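Pectate lyase (Bacillus, PDB 3VMV) probably cleaves polygalacturonate, the pectate of plant cell walls, as a secreted polysaccharide lyase of family 1 built on a parallel beta-helix. Local coordinates at residues I194-N199 with A214-F219; W133-E138 with T166-K171; V239-N244 with R280-V285; K177-G182 with R207-R212. All coordinates share one frame; numbering follows the deposited sequence.

All four contacts join successive coils of one parallel beta-helix. Contacts 2, 1 and 3 follow one another on a continuous run of neighbouring strands. Contacts 2 and 1 have centres about 11 Å apart and meet where Val167 N lies 2.8 Å from Thr195 O. The centres of contacts 1 and 3 are about 11 Å apart, and Glu242 N comes within 2.9 Å of Met218 O. Contact 4 lies on another wall, about 12 Å from contact 1 between centres. Tyr196 and Met218 of contact 1 reach inward to Met179, Val181 and Pro209 of contact 4. The bound sulfate sits at contact 4, beside Arg207 and Arg212, which probably line the substrate groove, as in family 1 relatives.

Contact 1 (I194-N199 with A214-F219); sequences ITYHHN and ADVHMF
His197 and Phe219 lie side by side on adjacent coils of the parallel beta-helix, where strands 194-197 and 215-219 run in register. In both residues CG sits between the backbone N and the carbonyl carbon (chi1 76° for His197, 67° for Phe219), which stands the two rings up from the sheet in the same direction. His197 CB lies over the centre of the Phe219 ring, 3.4 Å from the centroid, a CH-pi contact. The next atom, CG, is 3.5 Å from Phe219 CZ. Beyond it the imidazole slides past the phenyl rim. The planes are 7° apart, yet the rings barely overlap. On one side of the imidazole ND1 is hydrogen-bonded in the ring plane to ND1 of His198, at 2.8 Å. This straight bond helps hold the ring in its rotation. On the other side CD2 is 3.9 Å from Phe219 CZ. At the tip NE2 lies 3.3 Å from Ser168 CB of the preceding coil. Thr195 CG2 adds an oblique contact with Phe219 CE2.

Ile194, Tyr196, Val216 and Met218 point to the other face, the inside of the coil. Val216 CG1 meets the Tyr196 ring at its edge, 3.8 Å from CE2. The Met218 chain bends so that its CE comes back to Tyr196 CB. Its sulfur makes an oblique Met-aromatic contact with the same ring. Val181 of a neighbouring wall packs against Ile194 and Tyr196 from within. Between the two faces the backbones are joined by parallel-strand hydrogen bonds, of which the shortest runs from Tyr196 N to His217 O at 2.8 Å.

Contact 2 (W133-E138 with T166-K171); sequences WIDHNE and TVSWNK
His136 and Trp169 point the same way from adjacent turns, with their planes 4° apart. They are slid along each other, so the imidazole and the five-membered ring of the indole barely overlap. What lies over the imidazole is Trp169 CB, 3.4 Å from its centroid and almost on the ring normal. His136 ND1 is turned to Asp135 OD2, in the plane of the imidazole, at 2.7 Å. That oxygen, in contrast, is met from above the carboxylate plane. An alanine in place of His136 is likely to open a gap beside Trp169 CB and leave Asp135 OD2 without its imidazole mate.

The other oxygen, Asp135 OD1, uses its anti lone pair to accept from Ser168 OG at 2.7 Å. That hydroxyl is also an acceptor, taking Trp133 NE1 at 2.8 Å and 20° out of the indole plane. CG of Trp133 is anti to the backbone N (chi1 -174°), which lays the indole alongside Thr166 with NE1 near the serine.

Below these side chains the strands pair in parallel, as on one wall of a beta-helix. Where they turn, the Asn170 amide bridges the coils, as in the asparagine stacks of this fold. Its ND2 reaches Ile134 O at 3.0 Å from above the carbonyl plane, while Ser168 N holds the same oxygen within the sheet. Its OD1 accepts from Asn137 N at 2.8 Å. Trp169 stacks in turn on His198 of the next coil. Past the turn, Glu138 and Lys171 run extended side by side. One water links Lys171 NZ to Glu138 OE2, which also accepts from Val322 N.

Contact 3 (V239-N244 with R280-V285); sequences VFVENN and RGNVFV
Asn282 and Asn244 set their amides side by side and nearly coplanar, 9° apart, at the turn of two successive coils. This is the close part of the contact. Asn282 OD1 is gripped twice, by Asn244 N at 2.9 Å and by Asn244 ND2 at 3.1 Å, the latter in the carbonyl plane. At the other end of the amide, ND2 reaches Val241 O at 2.8 Å from above the carbonyl plane. Arg280 N holds that same oxygen from the strand. The amide of Asn244 also bonds Asn221 N and Met218 O of the coil before. With CG beside the backbone N (chi1 -60°), the Asn282 amide comes across to segment 239-244, and the Val241 side chain crosses it at about a right angle, with CG1 against OD1. Such asparagine stacks are a hallmark of pectate lyase beta-helices. Gly281 has a positive phi and lies so close that a side chain would run into Asn243 OD1, 3.3 Å from its CA. Asn243 ND2 donates to Gln307 O.

The Arg280 end is looser and exposed. Its extended chain runs beside Phe240, with CB 4.0 Å from CE1 at the ring edge. One water joins Arg280 NE to Glu242 OE2, while Glu242 OE1 is hydrogen-bonded to His217.

Strand 215-219 flanks strand 238-242 on the side away from strand 276-280. Phe246 of strand 245-249 packs against Val241 and Asn282.

Contact 4 (K177-G182 with R207-R212); sequences KTMLVG and RVPLIR. With SO4 (sulfate ion), chain C.
Val181 N donates to Leu210 O at 2.7 Å, the shortest bond between the two strands, and the donor lies nearly along the C=O axis. Met179 O and Val181 O accept from Leu210 N and Arg212 N respectively and continue this parallel beta-helix wall. Leu180 CD1 meets Leu210 CD1 at 3.5 Å on the face that carries the arginines.

The Arg207 guanidinium lies between Lys177 CD, over one face, and Leu180 CD1, over the opposite face, neither of them centred. Two waters link it to Lys177, NH1 to the carbonyl and NH2 to NZ, which is salt-bridged to Asp150 and Asp153. Arg207 NH2 makes a weak bond to sulfate O2 at 3.3 Å.

Arg212 NH1 donates to Gly182 O at 2.9 Å, close to the guanidinium plane. Asp185 takes its NE in a salt bridge. A leucine in place of Arg212 would probably leave Asp185 without its charge mate and Gly182 O without the NH1 donor. The sulfate, probably picked up from the crystallisation solution, also accepts from Arg234. Basic side chains gathered here are consistent with the acidic-substrate groove of family 1 lyases, whose RxPxxR signature segment 207-212 matches.

On the inner face Met179 CB packs on Pro209 CB at 3.9 Å, beside a cis peptide. Tyr196 of strand 192-197 covers Met179, Val181 and Pro209 from inside the coil. Strand 156-158 pairs with strand 177-181, and strand 231-234 with strand 210-212.

Contact 1 (I194-N199 with A214-F219)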
# COMPACT_ATOMS: atom_id res chain seq x y z
N ILE A 194 -0.59 3.41 9.75
CA ILE A 194 -1.03 2.74 8.52
C ILE A 194 -1.95 1.56 8.87
O ILE A 194 -1.60 0.75 9.72
CB ILE A 194 0.18 2.14 7.77
CG1 ILE A 194 1.41 3.07 7.86
CG2 ILE A 194 -0.16 1.71 6.33
CD1 ILE A 194 1.23 4.41 7.10
N THR A 195 -3.08 1.45 8.17
CA THR A 195 -3.98 0.30 8.29
C THR A 195 -3.96 -0.47 6.98
O THR A 195 -4.14 0.14 5.91
CB THR A 195 -5.41 0.83 8.49
OG1 THR A 195 -5.46 1.60 9.70
CG2 THR A 195 -6.44 -0.32 8.57
N TYR A 196 -3.88 -1.79 7.07
CA TYR A 196 -4.11 -2.66 5.92
C TYR A 196 -5.25 -3.60 6.28
O TYR A 196 -5.15 -4.33 7.26
CB TYR A 196 -2.88 -3.52 5.64
CG TYR A 196 -1.61 -2.78 5.31
CD1 TYR A 196 -1.22 -2.57 4.00
CD2 TYR A 196 -0.78 -2.30 6.31
CE1 TYR A 196 -0.02 -1.90 3.72
CE2 TYR A 196 0.42 -1.62 6.01
CZ TYR A 196 0.77 -1.45 4.70
OH TYR A 196 1.95 -0.75 4.44
N HIS A 197 -6.30 -3.61 5.47
CA HIS A 197 -7.38 -4.56 5.73
C HIS A 197 -8.03 -5.06 4.47
O HIS A 197 -8.13 -4.36 3.46
CB HIS A 197 -8.42 -3.98 6.75
CG HIS A 197 -9.35 -2.96 6.18
ND1 HIS A 197 -10.57 -3.29 5.62
CD2 HIS A 197 -9.24 -1.61 6.08
CE1 HIS A 197 -11.17 -2.18 5.21
NE2 HIS A 197 -10.38 -1.15 5.47
N HIS A 198 -8.45 -6.32 4.52
CA HIS A 198 -9.17 -6.95 3.40
C HIS A 198 -8.40 -6.97 2.10
O HIS A 198 -8.99 -6.93 1.04
CB HIS A 198 -10.57 -6.35 3.24
CG HIS A 198 -11.49 -6.71 4.36
ND1 HIS A 198 -11.64 -5.91 5.48
CD2 HIS A 198 -12.24 -7.81 4.57
CE1 HIS A 198 -12.50 -6.49 6.30
NE2 HIS A 198 -12.89 -7.64 5.77
N ASN A 199 -7.08 -7.04 2.19
CA ASN A 199 -6.30 -7.24 0.96
C ASN A 199 -6.01 -8.70 0.73
O ASN A 199 -5.96 -9.51 1.68
CB ASN A 199 -4.94 -6.51 1.07
CG ASN A 199 -5.10 -5.01 1.32
OD1 ASN A 199 -5.44 -4.24 0.42
ND2 ASN A 199 -4.88 -4.59 2.59
N ALA A 214 7.07 2.29 12.37
CA ALA A 214 5.64 2.69 12.36
C ALA A 214 4.72 1.81 13.20
O ALA A 214 5.00 0.63 13.41
CB ALA A 214 5.14 2.69 10.95
N ASP A 215 3.64 2.43 13.69
CA ASP A 215 2.47 1.69 14.19
C ASP A 215 1.53 1.37 13.01
O ASP A 215 1.13 2.26 12.21
CB ASP A 215 1.72 2.53 15.22
CG ASP A 215 2.52 2.70 16.53
OD1 ASP A 215 3.42 1.89 16.79
OD2 ASP A 215 2.26 3.69 17.27
N VAL A 216 1.18 0.08 12.94
CA VAL A 216 0.43 -0.47 11.82
C VAL A 216 -0.62 -1.46 12.33
O VAL A 216 -0.34 -2.22 13.26
CB VAL A 216 1.40 -1.20 10.88
CG1 VAL A 216 0.67 -1.88 9.76
CG2 VAL A 216 2.44 -0.21 10.35
N HIS A 217 -1.82 -1.43 11.76
CA HIS A 217 -2.85 -2.43 12.03
C HIS A 217 -3.11 -3.21 10.75
O HIS A 217 -3.39 -2.60 9.73
CB HIS A 217 -4.09 -1.69 12.49
CG HIS A 217 -5.26 -2.54 12.90
ND1 HIS A 217 -6.54 -2.04 12.87
CD2 HIS A 217 -5.36 -3.81 13.38
CE1 HIS A 217 -7.39 -2.95 13.33
NE2 HIS A 217 -6.70 -4.04 13.63
N MET A 218 -2.98 -4.53 10.81
CA MET A 218 -3.36 -5.39 9.70
C MET A 218 -4.47 -6.32 10.15
O MET A 218 -4.24 -7.15 11.05
CB MET A 218 -2.17 -6.22 9.24
CG MET A 218 -0.95 -5.37 8.95
SD MET A 218 0.35 -6.29 8.08
CE MET A 218 -0.28 -6.38 6.41
N PHE A 219 -5.65 -6.13 9.57
CA PHE A 219 -6.75 -7.05 9.89
C PHE A 219 -7.49 -7.57 8.68
O PHE A 219 -7.66 -6.87 7.68
CB PHE A 219 -7.73 -6.43 10.93
CG PHE A 219 -8.54 -5.23 10.44
CD1 PHE A 219 -9.86 -5.41 9.99
CD2 PHE A 219 -8.02 -3.95 10.48
CE1 PHE A 219 -10.65 -4.34 9.59
CE2 PHE A 219 -8.80 -2.85 10.05
CZ PHE A 219 -10.12 -3.04 9.61

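Contact 2 (W133-E138 with T166-K171)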
# COMPACT_ATOMS: atom_id res chain seq x y z
N TRP A 133 -6.15 7.05 0.98
CA TRP A 133 -6.90 5.80 0.95
C TRP A 133 -6.64 5.10 -0.39
O TRP A 133 -6.94 5.68 -1.45
CB TRP A 133 -8.38 6.15 1.13
CG TRP A 133 -9.29 4.96 1.26
CD1 TRP A 133 -8.93 3.72 1.72
CD2 TRP A 133 -10.70 4.92 1.01
NE1 TRP A 133 -10.05 2.88 1.74
CE2 TRP A 133 -11.13 3.60 1.30
CE3 TRP A 133 -11.62 5.86 0.53
CZ2 TRP A 133 -12.46 3.21 1.17
CZ3 TRP A 133 -12.95 5.49 0.41
CH2 TRP A 133 -13.35 4.17 0.71
N ILE A 134 -6.04 3.91 -0.33
CA ILE A 134 -5.70 3.11 -1.52
C ILE A 134 -6.63 1.89 -1.44
O ILE A 134 -6.40 1.05 -0.58
CB ILE A 134 -4.25 2.73 -1.44
CG1 ILE A 134 -3.44 4.02 -1.61
CG2 ILE A 134 -3.89 1.65 -2.55
CD1 ILE A 134 -1.95 3.86 -1.22
N ASP A 135 -7.67 1.89 -2.28
CA ASP A 135 -8.79 0.95 -2.12
C ASP A 135 -9.19 0.27 -3.41
O ASP A 135 -9.34 0.89 -4.44
CB ASP A 135 -9.97 1.74 -1.54
CG ASP A 135 -11.23 0.89 -1.36
OD1 ASP A 135 -11.25 0.13 -0.39
OD2 ASP A 135 -12.14 1.00 -2.19
N HIS A 136 -9.39 -1.04 -3.36
CA HIS A 136 -9.98 -1.76 -4.49
C HIS A 136 -9.16 -1.67 -5.77
O HIS A 136 -9.70 -1.58 -6.86
CB HIS A 136 -11.45 -1.34 -4.72
CG HIS A 136 -12.42 -2.07 -3.85
ND1 HIS A 136 -12.97 -1.51 -2.72
CD2 HIS A 136 -12.91 -3.33 -3.93
CE1 HIS A 136 -13.82 -2.37 -2.17
NE2 HIS A 136 -13.79 -3.49 -2.87
N ASN A 137 -7.84 -1.75 -5.61
CA ASN A 137 -6.93 -1.79 -6.74
C ASN A 137 -6.30 -3.17 -6.90
O ASN A 137 -6.47 -4.05 -6.05
CB ASN A 137 -5.83 -0.78 -6.52
CG ASN A 137 -6.35 0.60 -6.15
OD1 ASN A 137 -6.09 1.12 -5.01
ND2 ASN A 137 -7.03 1.23 -7.06
N GLU A 138 -5.51 -3.32 -7.97
CA GLU A 138 -4.73 -4.54 -8.17
C GLU A 138 -3.34 -4.11 -8.57
O GLU A 138 -3.18 -3.26 -9.42
CB GLU A 138 -5.35 -5.45 -9.23
CG GLU A 138 -6.73 -5.92 -8.77
CD GLU A 138 -7.40 -6.96 -9.64
OE1 GLU A 138 -6.72 -7.66 -10.44
OE2 GLU A 138 -8.63 -7.12 -9.52
N THR A 166 -4.73 4.28 4.70
CA THR A 166 -5.45 3.01 4.71
C THR A 166 -5.34 2.35 3.36
O THR A 166 -5.61 2.98 2.35
CB THR A 166 -6.91 3.20 5.06
OG1 THR A 166 -7.02 3.59 6.43
CG2 THR A 166 -7.71 1.90 4.90
N VAL A 167 -4.94 1.08 3.38
CA VAL A 167 -4.76 0.26 2.20
C VAL A 167 -5.76 -0.88 2.36
O VAL A 167 -5.58 -1.75 3.23
CB VAL A 167 -3.35 -0.29 2.20
CG1 VAL A 167 -3.09 -1.27 1.03
CG2 VAL A 167 -2.35 0.90 2.15
N SER A 168 -6.80 -0.86 1.55
CA SER A 168 -7.93 -1.77 1.74
C SER A 168 -8.41 -2.40 0.46
O SER A 168 -8.46 -1.77 -0.59
CB SER A 168 -9.07 -1.01 2.43
OG SER A 168 -9.51 0.11 1.67
N TRP A 169 -8.84 -3.66 0.56
CA TRP A 169 -9.55 -4.32 -0.55
C TRP A 169 -8.75 -4.43 -1.85
O TRP A 169 -9.33 -4.52 -2.91
CB TRP A 169 -10.92 -3.65 -0.84
CG TRP A 169 -11.85 -3.79 0.36
CD1 TRP A 169 -12.20 -2.81 1.26
CD2 TRP A 169 -12.59 -4.98 0.74
NE1 TRP A 169 -13.12 -3.32 2.17
CE2 TRP A 169 -13.35 -4.64 1.88
CE3 TRP A 169 -12.66 -6.28 0.22
CZ2 TRP A 169 -14.20 -5.58 2.53
CZ3 TRP A 169 -13.52 -7.21 0.86
CH2 TRP A 169 -14.26 -6.83 2.00
N ASN A 170 -7.41 -4.43 -1.75
CA ASN A 170 -6.60 -4.51 -2.96
C ASN A 170 -6.11 -5.91 -3.18
O ASN A 170 -6.08 -6.72 -2.24
CB ASN A 170 -5.36 -3.62 -2.82
CG ASN A 170 -5.70 -2.17 -2.51
OD1 ASN A 170 -6.13 -1.43 -3.40
ND2 ASN A 170 -5.42 -1.73 -1.27
N LYS A 171 -5.67 -6.20 -4.39
CA LYS A 171 -4.91 -7.45 -4.62
C LYS A 171 -3.47 -7.05 -4.90
O LYS A 171 -3.22 -6.12 -5.65
CB LYS A 171 -5.45 -8.20 -5.82
CG LYS A 171 -6.91 -8.66 -5.64
CD LYS A 171 -7.33 -9.54 -6.84
CE LYS A 171 -8.74 -10.12 -6.61
NZ LYS A 171 -9.09 -11.04 -7.75
O HOH W 1 -10.05 -9.28 -9.41

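Contact 3 (V239-N244 with R280-V285)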
# COMPACT_ATOMS: atom_id res chain seq x y z
N VAL A 239 3.05 -3.76 15.24
CA VAL A 239 2.01 -4.17 14.29
C VAL A 239 0.98 -5.05 14.97
O VAL A 239 1.34 -6.07 15.58
CB VAL A 239 2.60 -4.83 13.00
CG1 VAL A 239 3.40 -6.04 13.30
CG2 VAL A 239 1.48 -5.18 12.02
N PHE A 240 -0.28 -4.61 14.96
CA PHE A 240 -1.38 -5.44 15.47
C PHE A 240 -1.88 -6.31 14.32
O PHE A 240 -2.42 -5.77 13.33
CB PHE A 240 -2.48 -4.54 16.07
CG PHE A 240 -3.68 -5.31 16.64
CD1 PHE A 240 -3.49 -6.53 17.26
CD2 PHE A 240 -4.95 -4.74 16.62
CE1 PHE A 240 -4.56 -7.20 17.83
CE2 PHE A 240 -6.03 -5.42 17.17
CZ PHE A 240 -5.84 -6.65 17.77
N VAL A 241 -1.66 -7.62 14.42
CA VAL A 241 -1.98 -8.59 13.36
C VAL A 241 -3.20 -9.33 13.84
O VAL A 241 -3.10 -10.18 14.70
CB VAL A 241 -0.82 -9.52 13.14
CG1 VAL A 241 -1.06 -10.49 11.98
CG2 VAL A 241 0.47 -8.68 12.94
N GLU A 242 -4.35 -8.96 13.26
CA GLU A 242 -5.65 -9.38 13.83
C GLU A 242 -6.54 -10.04 12.79
O GLU A 242 -6.89 -9.46 11.75
CB GLU A 242 -6.33 -8.10 14.36
CG GLU A 242 -7.68 -8.35 15.03
CD GLU A 242 -8.40 -7.05 15.40
OE1 GLU A 242 -8.16 -6.04 14.70
OE2 GLU A 242 -9.23 -7.11 16.34
N ASN A 243 -6.95 -11.27 13.10
CA ASN A 243 -7.96 -11.95 12.29
C ASN A 243 -7.62 -11.99 10.80
O ASN A 243 -8.45 -11.71 9.93
CB ASN A 243 -9.37 -11.35 12.51
CG ASN A 243 -9.88 -11.57 13.92
OD1 ASN A 243 -9.12 -11.85 14.89
ND2 ASN A 243 -11.20 -11.42 14.07
N ASN A 244 -6.37 -12.32 10.51
CA ASN A 244 -5.95 -12.57 9.14
C ASN A 244 -5.87 -14.05 8.85
O ASN A 244 -5.72 -14.84 9.78
CB ASN A 244 -4.55 -11.97 8.87
CG ASN A 244 -4.47 -10.48 9.14
OD1 ASN A 244 -4.80 -9.66 8.28
ND2 ASN A 244 -4.00 -10.11 10.32
N ARG A 280 -3.60 -11.65 17.34
CA ARG A 280 -4.88 -12.14 17.84
C ARG A 280 -5.74 -12.69 16.72
O ARG A 280 -5.92 -12.03 15.67
CB ARG A 280 -5.58 -10.97 18.50
CG ARG A 280 -6.95 -11.22 19.01
CD ARG A 280 -7.41 -9.95 19.74
NE ARG A 280 -8.82 -9.97 20.14
CZ ARG A 280 -9.28 -10.55 21.25
NH1 ARG A 280 -8.45 -11.18 22.07
NH2 ARG A 280 -10.58 -10.51 21.53
N GLY A 281 -6.28 -13.89 16.90
CA GLY A 281 -7.32 -14.34 15.98
C GLY A 281 -6.91 -14.75 14.59
O GLY A 281 -7.77 -15.01 13.75
N ASN A 282 -5.60 -14.88 14.36
CA ASN A 282 -5.15 -15.29 13.03
C ASN A 282 -5.32 -16.80 12.80
O ASN A 282 -5.34 -17.58 13.74
CB ASN A 282 -3.70 -14.89 12.83
CG ASN A 282 -3.50 -13.39 12.95
OD1 ASN A 282 -3.94 -12.64 12.08
ND2 ASN A 282 -2.86 -12.93 14.03
N VAL A 283 -5.52 -17.17 11.53
CA VAL A 283 -5.58 -18.57 11.14
C VAL A 283 -4.35 -18.84 10.28
O VAL A 283 -4.12 -18.13 9.30
CB VAL A 283 -6.88 -18.87 10.40
CG1 VAL A 283 -6.81 -20.26 9.74
CG2 VAL A 283 -8.07 -18.80 11.39
N PHE A 284 -3.58 -19.84 10.68
CA PHE A 284 -2.34 -20.20 9.98
C PHE A 284 -2.48 -21.61 9.41
O PHE A 284 -2.57 -22.58 10.18
CB PHE A 284 -1.17 -20.18 10.99
CG PHE A 284 -0.95 -18.85 11.66
CD1 PHE A 284 -0.33 -17.79 10.98
CD2 PHE A 284 -1.28 -18.68 13.01
CE1 PHE A 284 -0.09 -16.56 11.61
CE2 PHE A 284 -1.05 -17.45 13.64
CZ PHE A 284 -0.46 -16.41 12.94
N VAL A 285 -2.50 -21.72 8.08
CA VAL A 285 -2.54 -23.04 7.47
C VAL A 285 -1.23 -23.25 6.73
O VAL A 285 -0.85 -22.44 5.88
CB VAL A 285 -3.71 -23.11 6.47
CG1 VAL A 285 -3.80 -24.46 5.81
CG2 VAL A 285 -5.03 -22.75 7.18
O HOH W 2 -10.27 -8.98 17.82

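Contact 4 (K177-G182 with R207-R212)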
# COMPACT_ATOMS: atom_id res chain seq x y z
N LYS A 177 9.30 -7.64 -4.08
CA LYS A 177 9.43 -6.73 -2.93
C LYS A 177 8.13 -5.94 -2.74
O LYS A 177 7.95 -4.85 -3.30
CB LYS A 177 10.62 -5.78 -3.09
CG LYS A 177 11.93 -6.48 -3.43
CD LYS A 177 13.07 -5.43 -3.63
CE LYS A 177 12.83 -4.53 -4.84
NZ LYS A 177 14.03 -3.61 -4.98
N THR A 178 7.21 -6.49 -1.96
CA THR A 178 5.81 -6.03 -2.08
C THR A 178 5.52 -4.63 -1.53
O THR A 178 5.04 -3.77 -2.28
CB THR A 178 4.86 -7.06 -1.46
OG1 THR A 178 5.25 -8.39 -1.85
CG2 THR A 178 3.42 -6.87 -1.95
N MET A 179 5.81 -4.38 -0.25
CA MET A 179 5.41 -3.14 0.40
C MET A 179 6.42 -2.71 1.43
O MET A 179 6.87 -3.51 2.27
CB MET A 179 4.10 -3.34 1.16
CG MET A 179 2.94 -3.66 0.27
SD MET A 179 1.36 -3.76 1.16
CE MET A 179 1.69 -5.03 2.39
N LEU A 180 6.80 -1.43 1.40
CA LEU A 180 7.71 -0.87 2.39
C LEU A 180 6.95 0.16 3.25
O LEU A 180 6.08 0.90 2.73
CB LEU A 180 8.85 -0.16 1.63
CG LEU A 180 10.25 0.21 2.04
CD1 LEU A 180 11.02 -1.05 2.40
CD2 LEU A 180 10.92 0.97 0.90
N VAL A 181 7.27 0.20 4.55
CA VAL A 181 6.82 1.29 5.39
C VAL A 181 8.05 1.78 6.09
O VAL A 181 8.44 1.24 7.13
CB VAL A 181 5.74 0.81 6.39
CG1 VAL A 181 5.30 1.97 7.32
CG2 VAL A 181 4.54 0.23 5.66
N GLY A 182 8.65 2.84 5.56
CA GLY A 182 9.95 3.34 6.02
C GLY A 182 11.07 2.71 5.21
O GLY A 182 11.23 1.50 5.23
N ARG A 207 8.39 -8.69 2.11
CA ARG A 207 7.93 -7.33 2.42
C ARG A 207 6.43 -7.22 2.39
O ARG A 207 5.85 -6.53 1.53
CB ARG A 207 8.50 -6.28 1.46
CG ARG A 207 10.02 -6.20 1.37
CD ARG A 207 10.33 -4.88 0.66
NE ARG A 207 11.77 -4.67 0.49
CZ ARG A 207 12.28 -3.67 -0.23
NH1 ARG A 207 11.48 -2.85 -0.90
NH2 ARG A 207 13.61 -3.54 -0.32
N VAL A 208 5.77 -7.90 3.33
CA VAL A 208 4.30 -7.88 3.36
C VAL A 208 3.70 -7.42 4.69
O VAL A 208 2.91 -8.16 5.32
CB VAL A 208 3.69 -9.25 2.90
CG1 VAL A 208 2.28 -9.06 2.38
CG2 VAL A 208 4.55 -9.87 1.79
N PRO A 209 4.03 -6.19 5.13
CA PRO A 209 5.01 -5.23 4.62
C PRO A 209 6.37 -5.38 5.35
O PRO A 209 6.46 -6.06 6.40
CB PRO A 209 4.40 -3.87 5.00
CG PRO A 209 3.24 -4.20 6.00
CD PRO A 209 3.33 -5.66 6.30
N LEU A 210 7.39 -4.71 4.83
CA LEU A 210 8.60 -4.38 5.57
C LEU A 210 8.26 -3.12 6.37
O LEU A 210 7.95 -2.09 5.77
CB LEU A 210 9.78 -4.13 4.62
CG LEU A 210 11.17 -3.97 5.23
CD1 LEU A 210 12.19 -3.92 4.09
CD2 LEU A 210 11.30 -2.70 6.13
N ILE A 211 8.22 -3.24 7.70
CA ILE A 211 7.81 -2.10 8.52
C ILE A 211 8.96 -1.65 9.38
O ILE A 211 9.43 -2.41 10.22
CB ILE A 211 6.59 -2.44 9.45
CG1 ILE A 211 5.45 -3.05 8.66
CG2 ILE A 211 6.10 -1.16 10.18
CD1 ILE A 211 4.39 -3.68 9.56
N ARG A 212 9.39 -0.39 9.21
CA ARG A 212 10.33 0.25 10.12
C ARG A 212 9.62 1.29 10.97
O ARG A 212 8.95 2.15 10.41
CB ARG A 212 11.49 0.95 9.39
CG ARG A 212 12.45 -0.00 8.69
CD ARG A 212 13.42 0.86 7.88
NE ARG A 212 14.57 0.13 7.33
CZ ARG A 212 14.63 -0.30 6.07
NH1 ARG A 212 13.61 -0.12 5.23
NH2 ARG A 212 15.73 -0.93 5.66
S SO4 C . 16.18 -4.99 3.36
O1 SO4 C . 16.74 -4.07 4.39
O2 SO4 C . 15.46 -4.20 2.36
O3 SO4 C . 17.28 -5.74 2.74
O4 SO4 C . 15.23 -5.93 3.97
O HOH W 3 8.60 -2.71 -1.35
O HOH W 4 14.39 -1.81 -2.66